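PDB 4L0K: DraIII from Deinococcus radiophilus, which cleaves double-stranded DNA at a specific recognition sequence as a type II restriction endonuclease, probably through a nuclease domain of the His-Me finger class. Local coordinates for residues Ser10-Ala13 and Pro19-Cys22; Leu33-Leu38 and Lys51-Ala56; Leu81-Leu86 and Lys104-Ala109; Ala182-Thr185 and Ala191-Val194. All coordinates share one frame; numbering follows the deposited sequence.

Interaction 1: residues Ser10-Ala13 and Pro19-Cys22; sequences SRTA and PHKC
The imidazole of His20 is overlapped by Ser10 on one face and met at its edge by Thr12. Ser10 comes in over that face near the CD2 corner, where its OG lies 3.9 Å from His20 CD2, offset from the ring centre. Thr12 approaches the edge, with its methyl CG2 in the plane of the ring and 3.1 Å from His20 NE2; this is shorter than a relaxed methyl contact, and as the Thr12 torsion is unusual (chi1 -97°) the detail of its rotation is doubtful. His20 has CG anti to its own carbonyl carbon (chi1 -62°), which carries the ring across to the loop. The arrangement belongs to a small antiparallel hairpin of strands 7-8 and 20-21, in which the backbone of His20 is hydrogen-bonded to Val8 and the connecting loop folds back over the ring. Two residues further on, the model places Cys22 SG at disulfide distance from both Cys4 and Cys32. The other ring nitrogen, ND1, is hydrogen-bonded to Glu34 OE2, which fixes the turn of the ring, and Tyr14 meets the imidazole edge-to-face.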
loop_
_atom_site.group_PDB
_atom_site.type_symbol
_atom_site.label_atom_id
_atom_site.label_comp_id
_atom_site.label_asym_id
_atom_site.label_seq_id
_atom_site.Cartn_x
_atom_site.Cartn_y
_atom_site.Cartn_z
ATOM N N SER A 10 -36.092 8.891 -3.473
ATOM C CA SER A 10 -35.146 7.796 -3.292
ATOM C C SER A 10 -35.690 6.734 -2.336
ATOM O O SER A 10 -36.687 6.968 -1.646
ATOM C CB SER A 10 -33.811 8.332 -2.768
ATOM O OG SER A 10 -32.805 8.247 -3.759
ATOM N N ARG A 11 -35.036 5.570 -2.321
ATOM C CA ARG A 11 -35.350 4.489 -1.383
ATOM C C ARG A 11 -34.110 4.143 -0.585
ATOM O O ARG A 11 -33.971 3.039 -0.065
ATOM C CB ARG A 11 -35.855 3.240 -2.103
ATOM C CG ARG A 11 -35.929 3.371 -3.605
ATOM C CD ARG A 11 -36.659 2.181 -4.207
ATOM N NE ARG A 11 -37.895 2.590 -4.864
ATOM C CZ ARG A 11 -38.014 2.781 -6.172
ATOM N NH1 ARG A 11 -36.970 2.597 -6.967
ATOM N NH2 ARG A 11 -39.177 3.155 -6.689
ATOM N N THR A 12 -33.207 5.111 -0.523
ATOM C CA THR A 12 -31.954 5.023 0.210
ATOM C C THR A 12 -32.222 5.167 1.718
ATOM O O THR A 12 -33.177 5.861 2.113
ATOM C CB THR A 12 -31.018 6.168 -0.287
ATOM O OG1 THR A 12 -30.110 5.675 -1.285
ATOM C CG2 THR A 12 -30.236 6.755 0.830
ATOM N N ALA A 13 -31.407 4.519 2.558
ATOM C CA ALA A 13 -31.530 4.699 4.008
ATOM C C ALA A 13 -31.425 6.182 4.378
ATOM O O ALA A 13 -32.331 6.748 5.013
ATOM C CB ALA A 13 -30.474 3.912 4.735
ATOM N N PRO A 19 -31.955 14.644 2.569
ATOM C CA PRO A 19 -32.310 14.657 1.143
ATOM C C PRO A 19 -31.145 14.387 0.177
ATOM O O PRO A 19 -30.031 14.857 0.382
ATOM C CB PRO A 19 -32.815 16.091 0.935
ATOM C CG PRO A 19 -31.995 16.908 1.917
ATOM C CD PRO A 19 -31.764 16.006 3.110
ATOM N N HIS A 20 -31.418 13.632 -0.879
ATOM C CA HIS A 20 -30.573 13.666 -2.065
ATOM C C HIS A 20 -31.055 14.859 -2.894
ATOM O O HIS A 20 -32.260 15.125 -2.947
ATOM C CB HIS A 20 -30.702 12.359 -2.854
ATOM C CG HIS A 20 -30.265 11.151 -2.085
ATOM N ND1 HIS A 20 -29.025 10.570 -2.249
ATOM C CD2 HIS A 20 -30.893 10.434 -1.122
ATOM C CE1 HIS A 20 -28.912 9.539 -1.430
ATOM N NE2 HIS A 20 -30.031 9.437 -0.732
ATOM N N LYS A 21 -30.138 15.586 -3.530
ATOM C CA LYS A 21 -30.526 16.838 -4.170
ATOM C C LYS A 21 -30.462 16.819 -5.695
ATOM O O LYS A 21 -29.617 16.150 -6.281
ATOM C CB LYS A 21 -29.705 18.007 -3.618
ATOM C CG LYS A 21 -29.616 18.056 -2.091
ATOM C CD LYS A 21 -28.820 19.287 -1.656
ATOM C CE LYS A 21 -28.181 19.119 -0.275
ATOM N NZ LYS A 21 -27.245 20.254 0.041
ATOM N N CYS A 22 -31.376 17.560 -6.317
ATOM C CA CYS A 22 -31.416 17.775 -7.766
ATOM C C CYS A 22 -30.110 18.461 -8.196
ATOM O O CYS A 22 -29.702 19.453 -7.593
ATOM C CB CYS A 22 -32.631 18.668 -8.081
ATOM S SG CYS A 22 -33.247 18.914 -9.783
#

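Interaction 2: residues Leu33-Leu38 and Lys51-Ala56; sequences LEFPFL and KIVRDA
The backbones approach most closely at Phe35 and Val53, whose CA atoms are 8.5 Å apart, so side chains alone bridge the gap. Here a loop packs against a helix: residues 33-38 lead into helix 39-44 and bend through a turn in which Leu38 N bonds to Phe35 O, while residues 51-56 form part of helix 46-57. The central contact is a CH-pi interaction. Val53 CG2 stands 3.9 Å from the centroid of the Phe35 ring and only 3° off its normal, directly above the centre of the face. With CG1 anti to the backbone N (chi1 170°) and CG2 anti to the carbonyl carbon, Val53 meets the ring with both methyls, CG1 reaching the far rim 4.1 Å from Phe35 CZ. The opposite face of the ring carries Glu34 CG, and Phe37 CZ lies at its edge, in plane; the two faces thus lie between aliphatic carbons. Leu38 extends the apolar patch along the helix. Its CD1 sits 3.6 Å from Val53 CG2 and also touches Ile52 CG2, and beyond it Leu38 packs on Thr123 of helix 112-126. Away from this patch, helix 46-57 is tied to strand 179-183 through Asp55 OD2 and Thr181 OG1. The other carboxylate oxygen, Asp55 OD1, takes a salt-bridge bond of 2.7 Å on its syn side from Arg54 NH1, close to the plane of the guanidinium group.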
loop_
_atom_site.group_PDB
_atom_site.type_symbol
_atom_site.label_atom_id
_atom_site.label_comp_id
_atom_site.label_asym_id
_atom_site.label_seq_id
_atom_site.Cartn_x
_atom_site.Cartn_y
_atom_site.Cartn_z
ATOM N N LEU A 33 -33.121 15.087 -11.045
ATOM C CA LEU A 33 -32.118 14.013 -10.938
ATOM C C LEU A 33 -30.880 14.327 -10.069
ATOM O O LEU A 33 -30.383 15.460 -10.026
ATOM C CB LEU A 33 -31.625 13.606 -12.325
ATOM C CG LEU A 33 -32.572 13.058 -13.384
ATOM C CD1 LEU A 33 -32.063 13.475 -14.747
ATOM C CD2 LEU A 33 -32.644 11.553 -13.303
ATOM N N GLU A 34 -30.364 13.297 -9.407
ATOM C CA GLU A 34 -29.175 13.444 -8.576
ATOM C C GLU A 34 -27.885 13.439 -9.418
ATOM O O GLU A 34 -26.964 14.211 -9.146
ATOM C CB GLU A 34 -29.113 12.368 -7.472
ATOM C CG GLU A 34 -28.068 12.674 -6.400
ATOM C CD GLU A 34 -27.941 11.600 -5.332
ATOM O OE1 GLU A 34 -28.316 10.438 -5.593
ATOM O OE2 GLU A 34 -27.453 11.922 -4.224
ATOM N N PHE A 35 -27.825 12.583 -10.441
ATOM C CA PHE A 35 -26.624 12.490 -11.277
ATOM C C PHE A 35 -26.885 12.655 -12.778
ATOM O O PHE A 35 -26.593 11.737 -13.551
ATOM C CB PHE A 35 -25.891 11.158 -11.027
ATOM C CG PHE A 35 -25.417 10.974 -9.603
ATOM C CD1 PHE A 35 -24.330 11.695 -9.117
ATOM C CD2 PHE A 35 -26.055 10.077 -8.753
ATOM C CE1 PHE A 35 -23.898 11.532 -7.801
ATOM C CE2 PHE A 35 -25.639 9.905 -7.438
ATOM C CZ PHE A 35 -24.555 10.633 -6.960
ATOM N N PRO A 36 -27.423 13.824 -13.198
ATOM C CA PRO A 36 -27.784 14.045 -14.609
ATOM C C PRO A 36 -26.580 13.962 -15.554
ATOM O O PRO A 36 -26.652 13.320 -16.608
ATOM C CB PRO A 36 -28.369 15.464 -14.607
ATOM C CG PRO A 36 -27.837 16.115 -13.357
ATOM C CD PRO A 36 -27.737 15.000 -12.360
ATOM N N PHE A 37 -25.476 14.579 -15.146
ATOM C CA PHE A 37 -24.212 14.552 -15.892
ATOM C C PHE A 37 -23.618 13.153 -16.094
ATOM O O PHE A 37 -22.660 12.989 -16.845
ATOM C CB PHE A 37 -23.193 15.472 -15.214
ATOM C CG PHE A 37 -22.994 15.180 -13.750
ATOM C CD1 PHE A 37 -23.889 15.658 -12.802
ATOM C CD2 PHE A 37 -21.916 14.414 -13.322
ATOM C CE1 PHE A 37 -23.717 15.381 -11.458
ATOM C CE2 PHE A 37 -21.746 14.134 -11.977
ATOM C CZ PHE A 37 -22.640 14.623 -11.048
ATOM N N LEU A 38 -24.180 12.144 -15.431
ATOM C CA LEU A 38 -23.731 10.768 -15.636
ATOM C C LEU A 38 -24.643 9.921 -16.533
ATOM O O LEU A 38 -24.287 8.779 -16.873
ATOM C CB LEU A 38 -23.493 10.065 -14.302
ATOM C CG LEU A 38 -22.126 10.381 -13.677
ATOM C CD1 LEU A 38 -22.065 9.908 -12.254
ATOM C CD2 LEU A 38 -21.020 9.755 -14.504
ATOM N N LYS A 51 -18.559 3.368 -10.798
ATOM C CA LYS A 51 -17.329 3.570 -10.037
ATOM C C LYS A 51 -17.123 5.042 -9.675
ATOM O O LYS A 51 -16.683 5.352 -8.574
ATOM C CB LYS A 51 -16.101 2.990 -10.752
ATOM C CG LYS A 51 -15.865 1.502 -10.455
ATOM C CD LYS A 51 -14.568 0.981 -11.075
ATOM C CE LYS A 51 -14.822 0.121 -12.310
ATOM N NZ LYS A 51 -15.113 -1.295 -11.947
ATOM N N ILE A 52 -17.450 5.946 -10.593
ATOM C CA ILE A 52 -17.422 7.382 -10.278
ATOM C C ILE A 52 -18.370 7.717 -9.106
ATOM O O ILE A 52 -17.945 8.316 -8.110
ATOM C CB ILE A 52 -17.737 8.263 -11.515
ATOM C CG1 ILE A 52 -16.519 8.291 -12.436
ATOM C CG2 ILE A 52 -18.131 9.682 -11.085
ATOM C CD1 ILE A 52 -16.801 8.798 -13.836
ATOM N N VAL A 53 -19.636 7.315 -9.210
ATOM C CA VAL A 53 -20.544 7.508 -8.069
ATOM C C VAL A 53 -19.990 6.928 -6.752
ATOM O O VAL A 53 -19.888 7.644 -5.763
ATOM C CB VAL A 53 -21.981 6.973 -8.335
ATOM C CG1 VAL A 53 -22.802 6.965 -7.042
ATOM C CG2 VAL A 53 -22.663 7.813 -9.389
ATOM N N ARG A 54 -19.598 5.656 -6.755
ATOM C CA ARG A 54 -19.027 5.016 -5.551
ATOM C C ARG A 54 -17.812 5.750 -4.957
ATOM O O ARG A 54 -17.775 6.026 -3.759
ATOM C CB ARG A 54 -18.675 3.554 -5.840
ATOM C CG ARG A 54 -17.995 2.805 -4.691
ATOM C CD ARG A 54 -16.508 2.563 -4.985
ATOM N NE ARG A 54 -16.297 1.339 -5.749
ATOM C CZ ARG A 54 -15.250 1.096 -6.541
ATOM N NH1 ARG A 54 -14.278 1.994 -6.722
ATOM N NH2 ARG A 54 -15.189 -0.066 -7.173
ATOM N N ASP A 55 -16.821 6.061 -5.791
ATOM C CA ASP A 55 -15.626 6.762 -5.312
ATOM C C ASP A 55 -15.962 8.160 -4.819
ATOM O O ASP A 55 -15.337 8.651 -3.897
ATOM C CB ASP A 55 -14.536 6.850 -6.394
ATOM C CG ASP A 55 -13.907 5.516 -6.688
ATOM O OD1 ASP A 55 -14.249 4.547 -5.976
ATOM O OD2 ASP A 55 -13.052 5.441 -7.603
ATOM N N ALA A 56 -16.957 8.797 -5.428
ATOM C CA ALA A 56 -17.353 10.136 -5.000
ATOM C C ALA A 56 -18.103 10.134 -3.672
ATOM O O ALA A 56 -17.950 11.057 -2.866
ATOM C CB ALA A 56 -18.185 10.807 -6.059
#

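Interaction 3: residues Leu81-Leu86 and Lys104-Ala109; sequences LDDDIL and KIREKA
Arg106 presses the end of its guanidinium group against the start of helix 83-89, with two of its nitrogens on one carbonyl oxygen. NH1 donates to Leu81 O over 2.6 Å, and NH2 reaches the same Leu81 O at 2.9 Å, so the oxygen is gripped end-on by a forked pair, each bond bent. NH2 also meets Asp83 OD2 at 2.8 Å; this salt bridge has nearly parallel carboxylate and guanidinium planes, 10° apart, but its N-H points poorly and the hydrogen bond within it is weak. Leu86 adds an apolar neighbour, its CD1 3.9 Å from Arg106 NH2 and approaching obliquely.

The next shell sets these groups in place. The Arg106 chain bends at chi2 (-35°) and then runs out extended, which carries the guanidinium from helix 99-107 across to the 81-86 segment. Asp82 is the N-cap of helix 83-89: its OD1 accepts from Ile85 N at 3.1 Å and weakly from Asp84 N, ordering the first turn that bears Asp83. Asp83 OD1 has a second cationic partner in Arg102, also from helix 99-107, and Arg106 NH1 donates to Ala79 O as well. Replacing Arg106 by a leucine would probably leave Leu81 O without these two donors and Asp83 with Arg102 alone of its two arginines, weakening the tie between the two helices. Because one guanidinium serves both a neutral carbonyl and a carboxylate, the join combines charge attraction with bent, shared hydrogen bonds, and the carboxylate of Asp83 probably offsets the positive charge that Arg106 and Arg102 bring to the helix start.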
loop_
_atom_site.group_PDB
_atom_site.type_symbol
_atom_site.label_atom_id
_atom_site.label_comp_id
_atom_site.label_asym_id
_atom_site.label_seq_id
_atom_site.Cartn_x
_atom_site.Cartn_y
_atom_site.Cartn_z
ATOM N N LEU A 81 -21.400 12.211 10.152
ATOM C CA LEU A 81 -22.392 12.433 11.212
ATOM C C LEU A 81 -21.898 11.951 12.577
ATOM O O LEU A 81 -21.157 10.963 12.670
ATOM C CB LEU A 81 -23.711 11.765 10.839
ATOM C CG LEU A 81 -24.280 12.272 9.511
ATOM C CD1 LEU A 81 -25.462 11.430 9.038
ATOM C CD2 LEU A 81 -24.683 13.737 9.606
ATOM N N ASP A 82 -22.286 12.664 13.635
ATOM C CA ASP A 82 -21.847 12.324 14.997
ATOM C C ASP A 82 -22.475 11.013 15.478
ATOM O O ASP A 82 -23.521 10.608 14.962
ATOM C CB ASP A 82 -22.152 13.456 15.991
ATOM C CG ASP A 82 -23.621 13.533 16.366
ATOM O OD1 ASP A 82 -24.118 12.606 17.047
ATOM O OD2 ASP A 82 -24.277 14.535 15.998
ATOM N N ASP A 83 -21.833 10.373 16.460
ATOM C CA ASP A 83 -22.304 9.110 17.043
ATOM C C ASP A 83 -23.805 9.058 17.429
ATOM O O ASP A 83 -24.452 8.030 17.227
ATOM C CB ASP A 83 -21.451 8.722 18.255
ATOM C CG ASP A 83 -20.002 8.434 17.890
ATOM O OD1 ASP A 83 -19.160 8.324 18.810
ATOM O OD2 ASP A 83 -19.697 8.321 16.685
ATOM N N ASP A 84 -24.362 10.145 17.970
ATOM C CA ASP A 84 -25.764 10.128 18.418
ATOM C C ASP A 84 -26.707 9.991 17.236
ATOM O O ASP A 84 -27.712 9.275 17.311
ATOM C CB ASP A 84 -26.141 11.394 19.203
ATOM C CG ASP A 84 -25.115 11.763 20.263
ATOM O OD1 ASP A 84 -24.682 10.853 21.000
ATOM O OD2 ASP A 84 -24.734 12.963 20.346
ATOM N N ILE A 85 -26.390 10.697 16.150
ATOM C CA ILE A 85 -27.205 10.640 14.939
ATOM C C ILE A 85 -27.054 9.292 14.221
ATOM O O ILE A 85 -28.020 8.756 13.668
ATOM C CB ILE A 85 -26.897 11.826 13.991
ATOM C CG1 ILE A 85 -27.473 13.118 14.578
ATOM C CG2 ILE A 85 -27.455 11.572 12.585
ATOM C CD1 ILE A 85 -27.113 14.362 13.811
ATOM N N LEU A 86 -25.843 8.742 14.244
ATOM C CA LEU A 86 -25.611 7.415 13.686
ATOM C C LEU A 86 -26.452 6.367 14.434
ATOM O O LEU A 86 -27.201 5.603 13.814
ATOM C CB LEU A 86 -24.116 7.053 13.714
ATOM C CG LEU A 86 -23.208 7.868 12.780
ATOM C CD1 LEU A 86 -21.796 7.387 12.835
ATOM C CD2 LEU A 86 -23.714 7.856 11.350
ATOM N N LYS A 104 -10.870 5.272 11.001
ATOM C CA LYS A 104 -10.891 5.213 9.542
ATOM C C LYS A 104 -12.208 5.729 8.935
ATOM O O LYS A 104 -12.202 6.446 7.899
ATOM C CB LYS A 104 -10.529 3.807 9.049
ATOM C CG LYS A 104 -9.021 3.603 8.967
ATOM C CD LYS A 104 -8.613 2.154 9.152
ATOM C CE LYS A 104 -7.099 2.047 9.303
ATOM N NZ LYS A 104 -6.656 0.648 9.553
ATOM N N ILE A 105 -13.325 5.387 9.590
ATOM C CA ILE A 105 -14.622 5.925 9.181
ATOM C C ILE A 105 -14.587 7.465 9.158
ATOM O O ILE A 105 -14.986 8.082 8.170
ATOM C CB ILE A 105 -15.770 5.430 10.070
ATOM C CG1 ILE A 105 -16.117 3.984 9.727
ATOM C CG2 ILE A 105 -17.017 6.267 9.846
ATOM C CD1 ILE A 105 -17.004 3.314 10.766
ATOM N N ARG A 106 -14.078 8.076 10.229
ATOM C CA ARG A 106 -13.978 9.535 10.288
ATOM C C ARG A 106 -12.991 10.085 9.259
ATOM O O ARG A 106 -13.159 11.195 8.752
ATOM C CB ARG A 106 -13.571 10.002 11.683
ATOM C CG ARG A 106 -14.583 9.639 12.783
ATOM C CD ARG A 106 -16.033 9.688 12.300
ATOM N NE ARG A 106 -16.975 9.649 13.419
ATOM C CZ ARG A 106 -18.283 9.824 13.280
ATOM N NH1 ARG A 106 -18.794 10.032 12.076
ATOM N NH2 ARG A 106 -19.082 9.792 14.329
ATOM N N GLU A 107 -11.964 9.298 8.964
ATOM C CA GLU A 107 -10.920 9.691 8.030
ATOM C C GLU A 107 -11.528 9.888 6.665
ATOM O O GLU A 107 -11.086 10.748 5.910
ATOM C CB GLU A 107 -9.850 8.608 7.947
ATOM C CG GLU A 107 -8.443 9.111 8.028
ATOM C CD GLU A 107 -7.453 7.978 7.956
ATOM O OE1 GLU A 107 -6.950 7.705 6.845
ATOM O OE2 GLU A 107 -7.189 7.352 9.006
ATOM N N LYS A 108 -12.549 9.090 6.355
ATOM C CA LYS A 108 -13.211 9.215 5.050
ATOM C C LYS A 108 -14.405 10.194 4.950
ATOM O O LYS A 108 -15.076 10.253 3.907
ATOM C CB LYS A 108 -13.630 7.830 4.530
ATOM C CG LYS A 108 -12.462 6.928 4.115
ATOM C CD LYS A 108 -11.610 7.584 3.030
ATOM C CE LYS A 108 -10.794 6.556 2.252
ATOM N NZ LYS A 108 -11.585 5.918 1.157
ATOM N N ALA A 109 -14.665 10.973 5.999
ATOM C CA ALA A 109 -15.866 11.836 6.021
ATOM C C ALA A 109 -15.804 13.020 5.058
ATOM O O ALA A 109 -14.752 13.608 4.856
ATOM C CB ALA A 109 -16.156 12.332 7.439
#

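Interaction 4: residues Ala182-Thr185 and Ala191-Val194; sequences AHKT and AENV
A trans chi1 of -164° turns the Asn193 amide toward Thr185, while the long, extended chain of Lys184 runs back past Asn193 to Glu192. Both lie at the base of the loop joining strands 179-183 and 194-198 of an antiparallel hairpin, followed by helix 199-205, an order consistent with the beta-beta-alpha element of His-Me finger nucleases. The amide uses both its ends on the Thr185 backbone: OD1 accepts from Thr185 N on an in-plane lone pair at 2.8 Å, and ND2 donates to Thr185 O at 2.7 Å. ND2 also donates to Leu188 O within the intervening loop. With an alanine here, Thr185 N and O and Leu188 O are likely to lose these partners, and the loop would be freer to move. The backbones join where Lys184 N donates to Asn193 O at 2.9 Å, almost straight (N-H...O 176°). Next to it His183 and Val194 form a non-hydrogen-bonded pair, their side chains side by side with His183 CD2 3.7 Å from Val194 CG1; His183 NE2 is hydrogen-bonded to His189. At the far end of its chain Lys184 NZ donates to Glu192 O at 3.0 Å, and a water links Lys184 NZ to Val194 O.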
loop_
_atom_site.group_PDB
_atom_site.type_symbol
_atom_site.label_atom_id
_atom_site.label_comp_id
_atom_site.label_asym_id
_atom_site.label_seq_id
_atom_site.Cartn_x
_atom_site.Cartn_y
_atom_site.Cartn_z
ATOM N N ALA A 182 -7.650 9.577 -7.233
ATOM C CA ALA A 182 -6.552 10.152 -6.475
ATOM C C ALA A 182 -6.967 11.420 -5.748
ATOM O O ALA A 182 -7.843 12.173 -6.214
ATOM C CB ALA A 182 -5.371 10.434 -7.393
ATOM N N HIS A 183 -6.313 11.630 -4.611
ATOM C CA HIS A 183 -6.381 12.856 -3.836
ATOM C C HIS A 183 -5.016 13.512 -3.810
ATOM O O HIS A 183 -4.074 12.979 -3.222
ATOM C CB HIS A 183 -6.854 12.548 -2.416
ATOM C CG HIS A 183 -8.245 12.009 -2.374
ATOM N ND1 HIS A 183 -8.542 10.695 -2.669
ATOM C CD2 HIS A 183 -9.429 12.621 -2.141
ATOM C CE1 HIS A 183 -9.845 10.513 -2.589
ATOM N NE2 HIS A 183 -10.409 11.665 -2.268
ATOM N N LYS A 184 -4.915 14.672 -4.450
ATOM C CA LYS A 184 -3.635 15.360 -4.608
ATOM C C LYS A 184 -3.030 15.720 -3.259
ATOM O O LYS A 184 -1.816 15.686 -3.086
ATOM C CB LYS A 184 -3.793 16.626 -5.452
ATOM C CG LYS A 184 -4.192 16.387 -6.884
ATOM C CD LYS A 184 -4.572 17.717 -7.558
ATOM C CE LYS A 184 -5.556 17.485 -8.700
ATOM N NZ LYS A 184 -5.960 18.777 -9.333
ATOM N N THR A 185 -3.888 16.097 -2.320
ATOM C CA THR A 185 -3.470 16.345 -0.954
ATOM C C THR A 185 -4.313 15.423 -0.093
ATOM O O THR A 185 -5.519 15.336 -0.298
ATOM C CB THR A 185 -3.688 17.817 -0.553
ATOM O OG1 THR A 185 -2.635 18.616 -1.100
ATOM C CG2 THR A 185 -3.696 17.980 0.966
ATOM N N ALA A 191 -13.764 18.855 -5.502
ATOM C CA ALA A 191 -13.511 18.843 -6.940
ATOM C C ALA A 191 -12.061 19.122 -7.294
ATOM O O ALA A 191 -11.502 18.471 -8.174
ATOM C CB ALA A 191 -14.404 19.842 -7.654
ATOM N N GLU A 192 -11.468 20.089 -6.610
ATOM C CA GLU A 192 -10.173 20.611 -6.997
ATOM C C GLU A 192 -9.095 19.583 -6.698
ATOM O O GLU A 192 -8.134 19.444 -7.445
ATOM C CB GLU A 192 -9.880 21.926 -6.256
ATOM C CG GLU A 192 -8.603 22.647 -6.706
ATOM C CD GLU A 192 -7.332 22.055 -6.102
ATOM O OE1 GLU A 192 -7.334 21.753 -4.887
ATOM O OE2 GLU A 192 -6.338 21.876 -6.844
ATOM N N ASN A 193 -9.284 18.862 -5.605
ATOM C CA ASN A 193 -8.269 17.964 -5.091
ATOM C C ASN A 193 -8.262 16.580 -5.738
ATOM O O ASN A 193 -7.349 15.796 -5.485
ATOM C CB ASN A 193 -8.427 17.823 -3.574
ATOM C CG ASN A 193 -7.201 17.215 -2.913
ATOM O OD1 ASN A 193 -6.072 17.619 -3.190
ATOM N ND2 ASN A 193 -7.419 16.216 -2.056
ATOM N N VAL A 194 -9.261 16.256 -6.563
ATOM C CA VAL A 194 -9.346 14.869 -7.047
ATOM C C VAL A 194 -9.002 14.665 -8.509
ATOM O O VAL A 194 -9.086 15.593 -9.314
ATOM C CB VAL A 194 -10.707 14.194 -6.753
ATOM C CG1 VAL A 194 -10.881 14.014 -5.252
ATOM C CG2 VAL A 194 -11.869 14.993 -7.387
HETATM O O HOH W 1 -7.381 17.128 -11.427
#

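Interactions 1 and 2 are direct neighbours, their centres about 13 Å apart, and they share the probable hydrogen bond between His20 ND1 and Glu34 OE2 (2.9 Å), which joins the N-terminal hairpin to the loop before helix 39-44. Interaction 4 carries the hairpin consistent with the nuclease finger. Its centre is about 17 Å from that of interaction 2; the two do not touch, though Asp55 of interaction 2 bonds to Thr181, just before interaction 4. Interactions 1 and 3 lie towards the outside, their centres about 18 and 19 Å from that of the chain; interaction 3 touches none of the others, its nearest atoms about 6 Å from interaction 4, 7 Å from interaction 2 and 9 Å from interaction 1.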